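Local coordinates for spore germination protein GerM (Bacillus subtilis subsp. subtilis str. 168, PDB 6GZB) that is of unknown function but affects both sporulation and spore germination, at residues K138-V143 against V156-N161; N293-T298 against K306-K311; D229-I234 against V255-K260. One frame throughout, in Å; residues are numbered along the deposited sequence.

Overall arrangement
GerM carries two GerMN domains in tandem, and the three contacts are divided between them. Contact 1 lies in the first domain, on the far side of the chain's centre from the other two. Its centre is about 30 Å from that of contact 2 and 34 Å from that of contact 3. Contacts 2 and 3 are neighbours in the second domain, with centres about 12 Å apart. Their helices touch: Thr298 CG2 packs on Ala233 CB at 3.7 Å, and Ile295 CG1 lies 4.3 Å from Ile234 CD1. Contacts 1 and 2 are probably counterparts, each packing a helix on a strand. All three are mainly apolar packing within the domains.

Contact 1: K138-V143 against V156-N161; sequences KIVQSV and VKLRIN
Val140 and Val143 of the helix meet Leu158 of the strand. The contact belongs to a beta-alpha-beta unit in the first GerMN domain. Strand 119-124 leads to helix 136-147, which packs on the sheet before the chain returns as strand 155-160, parallel to the first strand. Val140 is the first residue to touch. Its CG1 stands 4.5 Å from CD2 of Leu158, at the limit of contact, and the side chain also meets Met168. Ser142 faces another part of the domain, where its OG is hydrogen-bonded to Tyr57 O of strand 51-60.

Val143 makes the closer approach, and its CB is directed at the strand. CG1 is anti to the backbone N (chi1 169°), which places this methyl in front of Leu158. Phe124 of the neighbouring strand packs on the same valine. Val156 also directs its CB at the helix, two residues before Leu158 on the same face of the strand, and borders the contact without closing on it. Leu158 spans one turn of helix with its fork: CD2 serves Val140 and CD1 serves Val143. Its chi2 of 19° nearly eclipses CD1 with CA, an uncommon shape for leucine. The side chains of Val143 and Leu158 cross obliquely, and their closest atoms are Val143 CG1 and Leu158 CD1, 3.9 Å apart.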
ATOM      1  N   LYS A 138      10.598  -5.343   6.188  1.00 27.61           N
ATOM      2  CA  LYS A 138       9.548  -5.906   5.345  1.00 23.72           C
ATOM      3  C   LYS A 138       8.512  -6.628   6.182  1.00 22.63           C
ATOM      4  O   LYS A 138       7.311  -6.472   5.971  1.00 26.36           O
ATOM      5  CB  LYS A 138      10.145  -6.884   4.326  1.00 25.30           C
ATOM      6  CG  LYS A 138      11.143  -6.260   3.369  1.00 26.45           C
ATOM      7  CD  LYS A 138      11.667  -7.288   2.373  1.00 25.31           C
ATOM      8  CE  LYS A 138      13.022  -6.879   1.822  1.00 23.65           C
ATOM      9  NZ  LYS A 138      12.993  -5.557   1.146  1.00 25.15           N
ATOM     10  N   ILE A 139       8.987  -7.438   7.126  1.00 21.60           N
ATOM     11  CA  ILE A 139       8.099  -8.210   7.980  1.00 22.53           C
ATOM     12  C   ILE A 139       7.181  -7.305   8.812  1.00 23.33           C
ATOM     13  O   ILE A 139       5.974  -7.534   8.885  1.00 26.82           O
ATOM     14  CB  ILE A 139       8.910  -9.154   8.886  1.00 26.79           C
ATOM     15  CG1 ILE A 139       9.457 -10.310   8.051  1.00 29.99           C
ATOM     16  CG2 ILE A 139       8.065  -9.683  10.035  1.00 23.71           C
ATOM     17  CD1 ILE A 139      10.646 -11.001   8.680  1.00 42.55           C
ATOM     18  N   VAL A 140       7.742  -6.266   9.414  1.00 24.71           N
ATOM     19  CA  VAL A 140       6.940  -5.332  10.214  1.00 26.36           C
ATOM     20  C   VAL A 140       5.867  -4.660   9.357  1.00 24.85           C
ATOM     21  O   VAL A 140       4.713  -4.551   9.758  1.00 25.39           O
ATOM     22  CB  VAL A 140       7.809  -4.230  10.857  1.00 26.60           C
ATOM     23  CG1 VAL A 140       6.938  -3.275  11.667  1.00 28.20           C
ATOM     24  CG2 VAL A 140       8.877  -4.842  11.750  1.00 29.36           C
ATOM     25  N   GLN A 141       6.256  -4.212   8.171  1.00 23.02           N
ATOM     26  CA  GLN A 141       5.333  -3.523   7.278  1.00 23.12           C
ATOM     27  C   GLN A 141       4.257  -4.462   6.749  1.00 25.98           C
ATOM     28  O   GLN A 141       3.084  -4.079   6.674  1.00 20.97           O
ATOM     29  CB  GLN A 141       6.093  -2.886   6.119  1.00 25.04           C
ATOM     30  CG  GLN A 141       6.944  -1.701   6.539  1.00 25.78           C
ATOM     31  CD  GLN A 141       7.987  -1.317   5.515  1.00 31.53           C
ATOM     32  OE1 GLN A 141       8.064  -1.907   4.432  1.00 26.19           O
ATOM     33  NE2 GLN A 141       8.797  -0.312   5.849  1.00 22.60           N
ATOM     34  N   SER A 142       4.653  -5.689   6.405  1.00 23.45           N
ATOM     35  CA  SER A 142       3.712  -6.698   5.924  1.00 25.29           C
ATOM     36  C   SER A 142       2.614  -6.991   6.946  1.00 25.71           C
ATOM     37  O   SER A 142       1.423  -6.955   6.641  1.00 26.59           O
ATOM     38  CB  SER A 142       4.451  -7.992   5.587  1.00 26.27           C
ATOM     39  OG  SER A 142       3.540  -9.033   5.266  1.00 26.89           O
ATOM     40  N   VAL A 143       3.025  -7.288   8.167  1.00 27.70           N
ATOM     41  CA  VAL A 143       2.089  -7.571   9.236  1.00 24.41           C
ATOM     42  C   VAL A 143       1.186  -6.365   9.491  1.00 24.71           C
ATOM     43  O   VAL A 143      -0.030  -6.497   9.593  1.00 23.50           O
ATOM     44  CB  VAL A 143       2.837  -7.952  10.530  1.00 23.01           C
ATOM     45  CG1 VAL A 143       1.884  -7.988  11.707  1.00 28.92           C
ATOM     46  CG2 VAL A 143       3.526  -9.293  10.364  1.00 28.82           C
ATOM     47  N   VAL A 156      -1.261  -1.534  15.474  1.00 27.78           N
ATOM     48  CA  VAL A 156      -0.757  -2.888  15.636  1.00 29.14           C
ATOM     49  C   VAL A 156       0.309  -2.939  16.720  1.00 28.14           C
ATOM     50  O   VAL A 156       1.167  -2.058  16.806  1.00 26.07           O
ATOM     51  CB  VAL A 156      -0.173  -3.421  14.308  1.00 28.82           C
ATOM     52  CG1 VAL A 156       0.526  -4.748  14.521  1.00 26.81           C
ATOM     53  CG2 VAL A 156      -1.272  -3.561  13.265  1.00 33.24           C
ATOM     54  N   LYS A 157       0.249  -3.980  17.541  1.00 25.66           N
ATOM     55  CA  LYS A 157       1.296  -4.267  18.506  1.00 31.68           C
ATOM     56  C   LYS A 157       1.774  -5.691  18.282  1.00 34.71           C
ATOM     57  O   LYS A 157       0.980  -6.588  17.997  1.00 29.29           O
ATOM     58  CB  LYS A 157       0.769  -4.132  19.934  1.00 30.96           C
ATOM     59  CG  LYS A 157       0.580  -2.699  20.406  1.00 41.49           C
ATOM     60  CD  LYS A 157       0.116  -2.675  21.854  1.00 44.30           C
ATOM     61  CE  LYS A 157      -0.404  -1.306  22.276  1.00 44.61           C
ATOM     62  NZ  LYS A 157       0.644  -0.254  22.206  1.00 42.64           N
ATOM     63  N   LEU A 158       3.080  -5.892  18.399  1.00 27.33           N
ATOM     64  CA  LEU A 158       3.684  -7.182  18.095  1.00 33.25           C
ATOM     65  C   LEU A 158       4.166  -7.848  19.382  1.00 35.73           C
ATOM     66  O   LEU A 158       4.726  -7.191  20.249  1.00 31.24           O
ATOM     67  CB  LEU A 158       4.864  -6.985  17.142  1.00 30.65           C
ATOM     68  CG  LEU A 158       4.635  -7.028  15.622  1.00 41.06           C
ATOM     69  CD1 LEU A 158       3.194  -6.815  15.212  1.00 39.19           C
ATOM     70  CD2 LEU A 158       5.535  -6.035  14.912  1.00 43.69           C
ATOM     71  N   ARG A 159       3.924  -9.146  19.515  1.00 36.03           N
ATOM     72  CA  ARG A 159       4.499  -9.909  20.616  1.00 32.39           C
ATOM     73  C   ARG A 159       5.094 -11.210  20.123  1.00 34.92           C
ATOM     74  O   ARG A 159       4.666 -11.753  19.105  1.00 32.48           O
ATOM     75  CB  ARG A 159       3.432 -10.207  21.668  1.00 39.73           C
ATOM     76  CG  ARG A 159       2.975  -8.987  22.445  1.00 39.61           C
ATOM     77  CD  ARG A 159       1.804  -9.325  23.352  1.00 34.95           C
ATOM     78  NE  ARG A 159       1.365  -8.168  24.118  1.00 41.56           N
ATOM     79  CZ  ARG A 159       0.445  -8.206  25.074  1.00 47.11           C
ATOM     80  NH1 ARG A 159      -0.106  -9.360  25.438  1.00 49.58           N
ATOM     81  NH2 ARG A 159       0.106  -7.090  25.697  1.00 40.91           N
ATOM     82  N   ILE A 160       6.077 -11.715  20.862  1.00 34.32           N
ATOM     83  CA  ILE A 160       6.542 -13.092  20.692  1.00 35.02           C
ATOM     84  C   ILE A 160       6.349 -13.866  21.995  1.00 35.39           C
ATOM     85  O   ILE A 160       6.892 -13.496  23.033  1.00 36.41           O
ATOM     86  CB  ILE A 160       8.021 -13.143  20.285  1.00 35.75           C
ATOM     87  CG1 ILE A 160       8.253 -12.332  19.012  1.00 34.52           C
ATOM     88  CG2 ILE A 160       8.472 -14.582  20.079  1.00 39.75           C
ATOM     89  CD1 ILE A 160       9.719 -12.201  18.645  1.00 35.52           C
ATOM     90  N   ASN A 161       5.500 -14.886  21.947  1.00 33.73           N
ATOM     91  CA  ASN A 161       5.143 -15.655  23.131  1.00 39.13           C
ATOM     92  C   ASN A 161       4.752 -14.752  24.300  1.00 38.86           C
ATOM     93  O   ASN A 161       5.135 -14.995  25.437  1.00 40.66           O
ATOM     94  CB  ASN A 161       6.299 -16.575  23.521  1.00 38.30           C
ATOM     95  CG  ASN A 161       6.378 -17.815  22.643  1.00 42.33           C
ATOM     96  OD1 ASN A 161       7.463 -18.237  22.237  1.00 46.70           O
ATOM     97  ND2 ASN A 161       5.221 -18.393  22.327  1.00 51.55           N
TER

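Contact 2: N293-T298 against K306-K311; sequences NSIVLT and KSVSVK
This is a buried, wholly apolar helix-on-strand contact in the second GerMN domain: Ile295 and Val296 of helix 289-299 pack on Val308 of strand 307-312. Val308 points its CB at the helix and meets two successive residues there, one with each methyl. CG1 takes Ile295, whose CG2 lies 4.0 Å away. CG2 comes beside the helix backbone and is 4.3 Å from CA of Val296. Val308 CG1 is anti to its backbone N (chi1 -174°). In Ile295 it is the branch CG2 that lies anti to N, because chi1 turns CG1 to the other side, which brings the two methyls together. The two side chains cross at about a right angle. Val296 adds its own CG2, 4.4 Å from CB of Val308. The backbones are close here, with the CA atoms of Val296 and Val308 6.4 Å apart.

The topology is a beta-alpha-beta crossover. Strand 267-272 lies parallel to 307-312 in the sheet, and helix 289-299 belongs to the connection between them. Ile295 accordingly reaches the neighbouring strand as well, touching Leu270 and Phe272, and Val308 also packs on Leu270. Val310 directs its CB at the helix from further along the strand but stops short of it and rests on Leu318.

The other side of the helix is tied by polar groups. Thr298 OG1 donates to Ser294 O, one turn back, at 2.7 Å. The C=O...OG1 angle is 149°, and the hydroxyl oxygen is tilted 29° from the carbonyl plane. Thr298 N reaches the same oxygen from the opposite face at 3.0 Å, which gives it two donors. The hydroxyl is also hydrogen-bonded to Tyr204 N, linking this side of the helix to strand 198-208.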
ATOM      1  N   ASN A 293      -5.690   4.512 -11.554  1.00 29.36           N
ATOM      2  CA  ASN A 293      -5.503   3.675 -10.372  1.00 34.96           C
ATOM      3  C   ASN A 293      -4.436   4.216  -9.408  1.00 33.37           C
ATOM      4  O   ASN A 293      -4.595   4.140  -8.192  1.00 31.71           O
ATOM      5  CB  ASN A 293      -5.128   2.254 -10.786  1.00 36.04           C
ATOM      6  CG  ASN A 293      -6.320   1.448 -11.227  1.00 44.90           C
ATOM      7  OD1 ASN A 293      -7.393   1.542 -10.637  1.00 46.62           O
ATOM      8  ND2 ASN A 293      -6.137   0.642 -12.268  1.00 44.74           N
ATOM      9  N   SER A 294      -3.312   4.651  -9.965  1.00 27.80           N
ATOM     10  CA  SER A 294      -2.227   5.226  -9.187  1.00 27.25           C
ATOM     11  C   SER A 294      -2.704   6.442  -8.404  1.00 24.54           C
ATOM     12  O   SER A 294      -2.439   6.565  -7.211  1.00 27.12           O
ATOM     13  CB  SER A 294      -1.070   5.626 -10.107  1.00 23.54           C
ATOM     14  OG  SER A 294      -0.316   4.491 -10.442  1.00 42.16           O
ATOM     15  N   ILE A 295      -3.422   7.331  -9.080  1.00 27.20           N
ATOM     16  CA  ILE A 295      -3.983   8.502  -8.430  1.00 25.55           C
ATOM     17  C   ILE A 295      -4.893   8.121  -7.274  1.00 27.63           C
ATOM     18  O   ILE A 295      -4.766   8.636  -6.162  1.00 25.90           O
ATOM     19  CB  ILE A 295      -4.778   9.360  -9.421  1.00 23.00           C
ATOM     20  CG1 ILE A 295      -3.824  10.048 -10.396  1.00 28.02           C
ATOM     21  CG2 ILE A 295      -5.617  10.378  -8.668  1.00 27.89           C
ATOM     22  CD1 ILE A 295      -4.521  10.687 -11.579  1.00 32.68           C
ATOM     23  N   VAL A 296      -5.820   7.215  -7.541  1.00 24.59           N
ATOM     24  CA  VAL A 296      -6.849   6.888  -6.582  1.00 26.88           C
ATOM     25  C   VAL A 296      -6.292   6.118  -5.395  1.00 26.23           C
ATOM     26  O   VAL A 296      -6.643   6.401  -4.247  1.00 26.51           O
ATOM     27  CB  VAL A 296      -7.986   6.080  -7.244  1.00 33.15           C
ATOM     28  CG1 VAL A 296      -8.977   5.586  -6.202  1.00 32.84           C
ATOM     29  CG2 VAL A 296      -8.687   6.941  -8.273  1.00 32.40           C
ATOM     30  N   LEU A 297      -5.430   5.142  -5.661  1.00 24.17           N
ATOM     31  CA  LEU A 297      -4.790   4.396  -4.573  1.00 25.19           C
ATOM     32  C   LEU A 297      -3.954   5.330  -3.696  1.00 24.30           C
ATOM     33  O   LEU A 297      -3.903   5.171  -2.480  1.00 27.89           O
ATOM     34  CB  LEU A 297      -3.901   3.266  -5.116  1.00 25.48           C
ATOM     35  CG  LEU A 297      -4.649   2.066  -5.703  1.00 29.76           C
ATOM     36  CD1 LEU A 297      -3.682   1.148  -6.424  1.00 31.49           C
ATOM     37  CD2 LEU A 297      -5.398   1.296  -4.624  1.00 31.88           C
ATOM     38  N   THR A 298      -3.285   6.287  -4.325  1.00 27.53           N
ATOM     39  CA  THR A 298      -2.364   7.171  -3.616  1.00 28.20           C
ATOM     40  C   THR A 298      -3.149   8.147  -2.738  1.00 29.91           C
ATOM     41  O   THR A 298      -2.907   8.263  -1.540  1.00 28.13           O
ATOM     42  CB  THR A 298      -1.481   7.942  -4.608  1.00 24.71           C
ATOM     43  OG1 THR A 298      -0.611   7.025  -5.296  1.00 23.89           O
ATOM     44  CG2 THR A 298      -0.656   8.991  -3.893  1.00 25.76           C
ATOM     45  N   LYS A 306     -11.871   9.713   0.400  1.00 39.27           N
ATOM     46  CA  LYS A 306     -12.646   8.521   0.057  1.00 36.61           C
ATOM     47  C   LYS A 306     -12.819   8.343  -1.447  1.00 33.26           C
ATOM     48  O   LYS A 306     -13.023   7.225  -1.925  1.00 37.28           O
ATOM     49  CB  LYS A 306     -14.013   8.570   0.738  1.00 50.07           C
ATOM     50  CG  LYS A 306     -13.942   8.633   2.260  1.00 68.68           C
ATOM     51  CD  LYS A 306     -13.194   7.440   2.847  1.00 92.04           C
ATOM     52  CE  LYS A 306     -13.430   7.289   4.346  1.00 82.87           C
ATOM     53  NZ  LYS A 306     -12.268   6.660   5.036  1.00 69.53           N
ATOM     54  N   SER A 307     -12.712   9.432  -2.200  1.00 35.36           N
ATOM     55  CA  SER A 307     -12.932   9.366  -3.641  1.00 31.34           C
ATOM     56  C   SER A 307     -12.264  10.526  -4.358  1.00 30.64           C
ATOM     57  O   SER A 307     -11.915  11.532  -3.745  1.00 36.99           O
ATOM     58  CB  SER A 307     -14.434   9.365  -3.945  1.00 38.56           C
ATOM     59  OG  SER A 307     -15.016  10.623  -3.645  1.00 36.87           O
ATOM     60  N   VAL A 308     -12.081  10.373  -5.663  1.00 29.77           N
ATOM     61  CA  VAL A 308     -11.364  11.353  -6.468  1.00 30.06           C
ATOM     62  C   VAL A 308     -12.115  11.598  -7.767  1.00 32.31           C
ATOM     63  O   VAL A 308     -12.412  10.658  -8.503  1.00 33.65           O
ATOM     64  CB  VAL A 308      -9.950  10.859  -6.830  1.00 29.27           C
ATOM     65  CG1 VAL A 308      -9.166  11.949  -7.554  1.00 26.75           C
ATOM     66  CG2 VAL A 308      -9.226  10.370  -5.591  1.00 31.94           C
ATOM     67  N   SER A 309     -12.427  12.862  -8.036  1.00 32.96           N
ATOM     68  CA  SER A 309     -12.991  13.271  -9.317  1.00 35.20           C
ATOM     69  C   SER A 309     -11.915  13.967 -10.108  1.00 38.35           C
ATOM     70  O   SER A 309     -11.119  14.733  -9.551  1.00 40.98           O
ATOM     71  CB  SER A 309     -14.164  14.239  -9.109  1.00 36.64           C
ATOM     72  OG  SER A 309     -15.175  13.647  -8.315  1.00 38.88           O
ATOM     73  N   VAL A 310     -11.886  13.705 -11.409  1.00 35.57           N
ATOM     74  CA  VAL A 310     -10.825  14.230 -12.253  1.00 32.82           C
ATOM     75  C   VAL A 310     -11.386  15.088 -13.371  1.00 36.15           C
ATOM     76  O   VAL A 310     -12.395  14.750 -13.980  1.00 48.10           O
ATOM     77  CB  VAL A 310      -9.956  13.102 -12.837  1.00 37.19           C
ATOM     78  CG1 VAL A 310      -9.222  12.362 -11.716  1.00 38.97           C
ATOM     79  CG2 VAL A 310     -10.810  12.143 -13.656  1.00 42.69           C
ATOM     80  N   LYS A 311     -10.751  16.232 -13.591  1.00 36.82           N
ATOM     81  CA  LYS A 311     -11.108  17.125 -14.675  1.00 39.23           C
ATOM     82  C   LYS A 311      -9.859  17.469 -15.433  1.00 40.11           C
ATOM     83  O   LYS A 311      -8.755  17.313 -14.916  1.00 40.69           O
ATOM     84  CB  LYS A 311     -11.735  18.417 -14.142  1.00 36.08           C
ATOM     85  CG  LYS A 311     -12.990  18.192 -13.316  1.00 48.76           C
ATOM     86  CD  LYS A 311     -13.663  19.503 -12.936  1.00 51.29           C
ATOM     87  CE  LYS A 311     -14.706  19.277 -11.850  1.00 59.38           C
ATOM     88  NZ  LYS A 311     -15.520  20.489 -11.584  1.00 70.13           N
TER

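Contact 3: D229-I234 against V255-K260; sequences DITAAI and VKLVSK
The carbonyl oxygen of Asp229 is held by two donors, on the helix that sets Thr231 and Ile234 against Leu257. Ala233 N bonds to it at 3.0 Å in the normal helical way. NE2 of Gln302 is the second donor and ties this end of the helix to a loop.

Across the contact the meeting is apolar in the main. Leu257 is the centre of it, with CB directed at the helix. Its CG is anti to the carbonyl carbon (chi1 -62°), and chi2 of 178° carries CD1 out in full extension to Thr231. There CD1 lies 3.6 Å from OG1 and 4.0 Å from CA of Thr231, so the methyl rests on the helix backbone as well as on the hydroxyl. The leucine comes in at a slant to the threonine. One turn on, Ile234 offers CG2, which packs 4.1 Å from CG and 4.2 Å from CD2 of Leu257; these two side chains cross at about a right angle. The same methyl reaches CG1 of Val255 at 4.5 Å. Leu257 also touches Phe272 of strand 267-272. With an alanine here, CG and both methyls would be gone, and Thr231 and Ile234 would probably lose their main apolar partner in the loop and face a gap.

Ser259 OG is bonded to Asp271 OD2, which fastens the loop to the sheet. The whole is helix-on-loop packing in the second GerMN domain: the chain after helix 229-239 folds back over its first turns before entering strand 262-264.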
ATOM      1  N   ASP A 229      -0.692  17.973   0.489  1.00 32.58           N
ATOM      2  CA  ASP A 229      -0.165  16.638   0.180  1.00 36.09           C
ATOM      3  C   ASP A 229      -0.868  15.985  -1.013  1.00 31.94           C
ATOM      4  O   ASP A 229      -0.376  15.000  -1.579  1.00 33.45           O
ATOM      5  CB  ASP A 229      -0.246  15.728   1.403  1.00 34.94           C
ATOM      6  CG  ASP A 229       0.843  16.032   2.430  1.00 53.59           C
ATOM      7  OD1 ASP A 229       1.915  16.543   2.034  1.00 45.66           O
ATOM      8  OD2 ASP A 229       0.605  15.813   3.637  1.00 45.09           O
ATOM      9  N   ILE A 230      -2.020  16.528  -1.388  1.00 30.80           N
ATOM     10  CA  ILE A 230      -2.704  16.087  -2.595  1.00 34.41           C
ATOM     11  C   ILE A 230      -1.894  16.501  -3.823  1.00 33.68           C
ATOM     12  O   ILE A 230      -1.521  15.674  -4.654  1.00 34.24           O
ATOM     13  CB  ILE A 230      -4.127  16.663  -2.670  1.00 32.52           C
ATOM     14  CG1 ILE A 230      -5.024  15.995  -1.622  1.00 30.14           C
ATOM     15  CG2 ILE A 230      -4.704  16.454  -4.058  1.00 40.64           C
ATOM     16  CD1 ILE A 230      -6.318  16.728  -1.383  1.00 39.64           C
ATOM     17  N   THR A 231      -1.505  17.765  -3.857  1.00 35.69           N
ATOM     18  CA  THR A 231      -0.641  18.271  -4.914  1.00 33.75           C
ATOM     19  C   THR A 231       0.739  17.616  -4.897  1.00 35.51           C
ATOM     20  O   THR A 231       1.296  17.288  -5.945  1.00 39.66           O
ATOM     21  CB  THR A 231      -0.496  19.802  -4.805  1.00 32.41           C
ATOM     22  OG1 THR A 231      -1.778  20.411  -4.988  1.00 40.05           O
ATOM     23  CG2 THR A 231       0.460  20.335  -5.856  1.00 35.71           C
ATOM     24  N   ALA A 232       1.307  17.454  -3.708  1.00 38.38           N
ATOM     25  CA  ALA A 232       2.599  16.783  -3.570  1.00 35.10           C
ATOM     26  C   ALA A 232       2.550  15.378  -4.175  1.00 26.58           C
ATOM     27  O   ALA A 232       3.458  14.977  -4.909  1.00 29.41           O
ATOM     28  CB  ALA A 232       2.999  16.710  -2.103  1.00 35.70           C
ATOM     29  N   ALA A 233       1.512  14.622  -3.823  1.00 30.07           N
ATOM     30  CA  ALA A 233       1.312  13.267  -4.352  1.00 31.12           C
ATOM     31  C   ALA A 233       1.263  13.252  -5.876  1.00 27.48           C
ATOM     32  O   ALA A 233       1.946  12.458  -6.526  1.00 31.01           O
ATOM     33  CB  ALA A 233       0.040  12.665  -3.781  1.00 33.81           C
ATOM     34  N   ILE A 234       0.484  14.158  -6.447  1.00 31.88           N
ATOM     35  CA  ILE A 234       0.383  14.264  -7.898  1.00 29.88           C
ATOM     36  C   ILE A 234       1.728  14.606  -8.533  1.00 32.13           C
ATOM     37  O   ILE A 234       2.117  13.995  -9.530  1.00 33.30           O
ATOM     38  CB  ILE A 234      -0.665  15.316  -8.314  1.00 32.64           C
ATOM     39  CG1 ILE A 234      -2.061  14.887  -7.855  1.00 31.92           C
ATOM     40  CG2 ILE A 234      -0.652  15.509  -9.817  1.00 30.98           C
ATOM     41  CD1 ILE A 234      -2.422  13.474  -8.257  1.00 38.08           C
ATOM     42  N   VAL A 255       2.757  16.408 -16.516  1.00 43.42           N
ATOM     43  CA  VAL A 255       1.482  16.454 -15.814  1.00 39.99           C
ATOM     44  C   VAL A 255       1.547  17.441 -14.653  1.00 37.91           C
ATOM     45  O   VAL A 255       2.473  17.393 -13.852  1.00 46.26           O
ATOM     46  CB  VAL A 255       1.095  15.059 -15.282  1.00 41.61           C
ATOM     47  CG1 VAL A 255       0.011  15.160 -14.218  1.00 37.85           C
ATOM     48  CG2 VAL A 255       0.675  14.155 -16.428  1.00 36.29           C
ATOM     49  N   LYS A 256       0.575  18.349 -14.592  1.00 39.99           N
ATOM     50  CA  LYS A 256       0.451  19.314 -13.498  1.00 41.91           C
ATOM     51  C   LYS A 256      -1.013  19.532 -13.176  1.00 42.85           C
ATOM     52  O   LYS A 256      -1.880  19.369 -14.036  1.00 46.78           O
ATOM     53  CB  LYS A 256       1.060  20.672 -13.870  1.00 54.48           C
ATOM     54  CG  LYS A 256       2.554  20.647 -14.151  1.00 66.21           C
ATOM     55  CD  LYS A 256       3.045  21.993 -14.665  1.00 75.80           C
ATOM     56  CE  LYS A 256       4.309  21.853 -15.503  1.00 78.73           C
ATOM     57  NZ  LYS A 256       4.013  21.545 -16.930  1.00 73.28           N
ATOM     58  N   LEU A 257      -1.289  19.910 -11.933  1.00 37.01           N
ATOM     59  CA  LEU A 257      -2.586  20.453 -11.585  1.00 39.44           C
ATOM     60  C   LEU A 257      -2.645  21.913 -12.034  1.00 58.01           C
ATOM     61  O   LEU A 257      -1.664  22.644 -11.916  1.00 55.08           O
ATOM     62  CB  LEU A 257      -2.833  20.345 -10.082  1.00 40.02           C
ATOM     63  CG  LEU A 257      -2.860  18.924  -9.511  1.00 45.43           C
ATOM     64  CD1 LEU A 257      -3.055  18.968  -8.010  1.00 47.62           C
ATOM     65  CD2 LEU A 257      -3.945  18.071 -10.159  1.00 39.05           C
ATOM     66  N   VAL A 258      -3.788  22.323 -12.576  1.00 56.50           N
ATOM     67  CA  VAL A 258      -3.971  23.692 -13.060  1.00 48.93           C
ATOM     68  C   VAL A 258      -4.855  24.498 -12.112  1.00 44.41           C
ATOM     69  O   VAL A 258      -4.980  25.709 -12.254  1.00 60.36           O
ATOM     70  CB  VAL A 258      -4.589  23.719 -14.477  1.00 47.16           C
ATOM     71  CG1 VAL A 258      -3.639  23.103 -15.488  1.00 46.10           C
ATOM     72  CG2 VAL A 258      -5.925  22.993 -14.494  1.00 50.07           C
ATOM     73  N   SER A 259      -5.466  23.818 -11.148  1.00 45.86           N
ATOM     74  CA  SER A 259      -6.158  24.476 -10.045  1.00 46.83           C
ATOM     75  C   SER A 259      -5.731  23.827  -8.737  1.00 55.72           C
ATOM     76  O   SER A 259      -5.282  22.685  -8.722  1.00 51.36           O
ATOM     77  CB  SER A 259      -7.674  24.325 -10.184  1.00 44.73           C
ATOM     78  OG  SER A 259      -8.092  24.578 -11.505  1.00 58.11           O
ATOM     79  N   LYS A 260      -5.933  24.530  -7.634  1.00 46.07           N
ATOM     80  CA  LYS A 260      -5.756  23.924  -6.332  1.00 60.05           C
ATOM     81  C   LYS A 260      -6.802  22.833  -6.175  1.00 54.93           C
ATOM     82  O   LYS A 260      -7.958  23.038  -6.520  1.00 51.58           O
ATOM     83  CB  LYS A 260      -5.892  24.967  -5.218  1.00 58.88           C
ATOM     84  CG  LYS A 260      -4.561  25.546  -4.755  1.00 74.40           C
ATOM     85  CD  LYS A 260      -4.685  26.983  -4.252  1.00 93.87           C
ATOM     86  CE  LYS A 260      -4.112  27.988  -5.246  1.00 93.55           C
ATOM     87  NZ  LYS A 260      -2.627  27.910  -5.368  1.00 87.04           N
TER